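Local coordinates for thioredoxin-like fold domain-containing protein (Paracoccus denitrificans, PDB 3D4T) that probably acts as a thiol-disulfide oxidoreductase of the thioredoxin fold, exchanging disulfides through a CxxC motif, at residues R21-E26 and L68-P73. Sequence-based numbering, arbitrary orientation.
Sequences RLLMFE and LELARP
Leu23 and Phe25 on strand 20-26 pack against Leu68 and Leu70 in the loop that precedes strand 79-84, and these apolar side chains make most of the contact. Leu23 and Leu68 meet tip to tip, CD1 of Leu23 lying 3.9 Å from CD2 of Leu68. The same Leu23 methyl is 4.4 Å from CD2 of Leu70, a looser approach. Leu70 turns its other methyl, CD1, obliquely to the Phe25 ring, 4.1 Å from CZ. The Phe25 side chain also touches Leu64 and Val74 from the same connection.

A polar group joins near the strand's start. In the conformer described here, one of two, the Arg21 chain bends at chi3 (-55°) and presents the edge of its guanidinium to Leu68, whose CD1 lies in plane, 3.5 Å from NH2 and 3.7 Å from NH1. NH2 also makes a weak hydrogen bond to Gly85 O.

Cutting Leu68 back to an alanine removes both methyls and is likely to leave a gap beside Leu23 CD1 and at the guanidinium edge. Alternate residues of a central strand in the thioredoxin-like sheet thus pack against an irregular loop through apolar contact, while polar bonds from the loop go to Glu88, Arg91 and Glu93.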
loop_
_atom_site.group_PDB
_atom_site.type_symbol
_atom_site.label_atom_id
_atom_site.label_comp_id
_atom_site.label_asym_id
_atom_site.label_seq_id
_atom_site.Cartn_x
_atom_site.Cartn_y
_atom_site.Cartn_z
ATOM N N ARG A 21 3.674 -4.789 6.292
ATOM C CA ARG A 21 2.296 -4.699 5.775
ATOM C C ARG A 21 2.206 -3.586 4.729
ATOM O O ARG A 21 2.927 -2.601 4.832
ATOM C CB ARG A 21 1.308 -4.344 6.887
ATOM C CG ARG A 21 1.102 -5.386 7.971
ATOM C CD ARG A 21 0.437 -4.699 9.171
ATOM N NE ARG A 21 1.231 -3.543 9.617
ATOM C CZ ARG A 21 0.830 -2.615 10.480
ATOM N NH1 ARG A 21 -0.392 -2.658 11.023
ATOM N NH2 ARG A 21 1.658 -1.631 10.797
ATOM N N LEU A 22 1.296 -3.719 3.782
ATOM C CA LEU A 22 1.037 -2.657 2.831
ATOM C C LEU A 22 -0.328 -2.032 3.107
ATOM O O LEU A 22 -1.355 -2.628 2.805
ATOM C CB LEU A 22 1.093 -3.176 1.394
ATOM C CG LEU A 22 1.155 -2.151 0.276
ATOM C CD1 LEU A 22 2.497 -1.382 0.312
ATOM C CD2 LEU A 22 0.994 -2.873 -1.036
ATOM N N LEU A 23 -0.330 -0.813 3.635
ATOM C CA LEU A 23 -1.564 -0.060 3.792
ATOM C C LEU A 23 -1.961 0.566 2.456
ATOM O O LEU A 23 -1.170 1.275 1.849
ATOM C CB LEU A 23 -1.349 1.079 4.801
ATOM C CG LEU A 23 -0.759 0.693 6.157
ATOM C CD1 LEU A 23 -0.760 1.902 7.058
ATOM C CD2 LEU A 23 -1.570 -0.451 6.789
ATOM N N MET A 24 -3.192 0.323 2.031
ATOM C CA MET A 24 -3.734 0.940 0.848
ATOM C C MET A 24 -4.795 1.946 1.285
ATOM O O MET A 24 -5.857 1.567 1.815
ATOM C CB MET A 24 -4.353 -0.107 -0.076
ATOM C CG MET A 24 -5.127 0.533 -1.241
ATOM S SD MET A 24 -6.094 -0.644 -2.215
ATOM C CE MET A 24 -6.386 0.396 -3.642
ATOM N N PHE A 25 -4.499 3.221 1.060
ATOM C CA PHE A 25 -5.417 4.283 1.386
ATOM C C PHE A 25 -6.332 4.561 0.204
ATOM O O PHE A 25 -5.868 4.724 -0.921
ATOM C CB PHE A 25 -4.665 5.530 1.856
ATOM C CG PHE A 25 -4.043 5.360 3.217
ATOM C CD1 PHE A 25 -4.764 5.685 4.364
ATOM C CD2 PHE A 25 -2.752 4.855 3.346
ATOM C CE1 PHE A 25 -4.199 5.529 5.635
ATOM C CE2 PHE A 25 -2.159 4.682 4.599
ATOM C CZ PHE A 25 -2.869 5.019 5.753
ATOM N N GLU A 26 -7.639 4.589 0.479
ATOM C CA GLU A 26 -8.669 4.761 -0.562
ATOM C C GLU A 26 -9.670 5.832 -0.153
ATOM O O GLU A 26 -9.664 6.295 0.987
ATOM C CB GLU A 26 -9.458 3.463 -0.727
ATOM C CG GLU A 26 -8.647 2.266 -1.027
ATOM C CD GLU A 26 -9.516 1.101 -1.451
ATOM O OE1 GLU A 26 -9.536 0.764 -2.652
ATOM O OE2 GLU A 26 -10.179 0.532 -0.582
ATOM N N LEU A 68 0.020 3.429 14.688
ATOM C CA LEU A 68 0.608 3.481 13.350
ATOM C C LEU A 68 1.266 4.833 13.101
ATOM O O LEU A 68 0.638 5.869 13.242
ATOM C CB LEU A 68 -0.459 3.175 12.281
ATOM C CG LEU A 68 -0.432 1.789 11.635
ATOM C CD1 LEU A 68 -0.185 0.675 12.664
ATOM C CD2 LEU A 68 -1.695 1.516 10.790
ATOM N N GLU A 69 2.537 4.818 12.736
ATOM C CA GLU A 69 3.307 6.046 12.626
ATOM C C GLU A 69 3.666 6.277 11.151
ATOM O O GLU A 69 4.484 5.544 10.598
ATOM C CB GLU A 69 4.608 5.928 13.429
ATOM C CG GLU A 69 4.471 5.527 14.892
ATOM C CD GLU A 69 3.660 6.533 15.675
ATOM O OE1 GLU A 69 3.861 7.748 15.499
ATOM O OE2 GLU A 69 2.797 6.108 16.452
ATOM N N LEU A 70 3.081 7.301 10.541
ATOM C CA LEU A 70 3.403 7.636 9.158
ATOM C C LEU A 70 4.389 8.794 9.076
ATOM O O LEU A 70 4.370 9.683 9.924
ATOM C CB LEU A 70 2.129 8.021 8.376
ATOM C CG LEU A 70 0.959 7.040 8.201
ATOM C CD1 LEU A 70 -0.047 7.607 7.248
ATOM C CD2 LEU A 70 1.418 5.681 7.690
ATOM N N ALA A 71 5.178 8.825 8.005
ATOM C CA ALA A 71 6.185 9.873 7.789
ATOM C C ALA A 71 5.534 11.206 7.463
ATOM O O ALA A 71 6.090 12.238 7.787
ATOM C CB ALA A 71 7.140 9.486 6.686
ATOM N N ARG A 72 4.367 11.167 6.810
ATOM C CA ARG A 72 3.611 12.359 6.434
ATOM C C ARG A 72 2.152 11.979 6.163
ATOM O O ARG A 72 1.848 10.777 6.026
ATOM C CB ARG A 72 4.252 13.038 5.207
ATOM C CG ARG A 72 4.588 12.107 4.040
ATOM C CD ARG A 72 5.124 12.953 2.888
ATOM N NE ARG A 72 5.454 12.172 1.701
ATOM C CZ ARG A 72 4.682 12.080 0.625
ATOM N NH1 ARG A 72 3.511 12.696 0.597
ATOM N NH2 ARG A 72 5.082 11.364 -0.419
ATOM N N PRO A 73 1.236 12.985 6.095
ATOM C CA PRO A 73 -0.172 12.678 5.795
ATOM C C PRO A 73 -0.345 11.911 4.478
ATOM O O PRO A 73 0.485 12.032 3.566
ATOM C CB PRO A 73 -0.822 14.063 5.625
ATOM C CG PRO A 73 0.064 14.983 6.376
ATOM C CD PRO A 73 1.448 14.423 6.333
#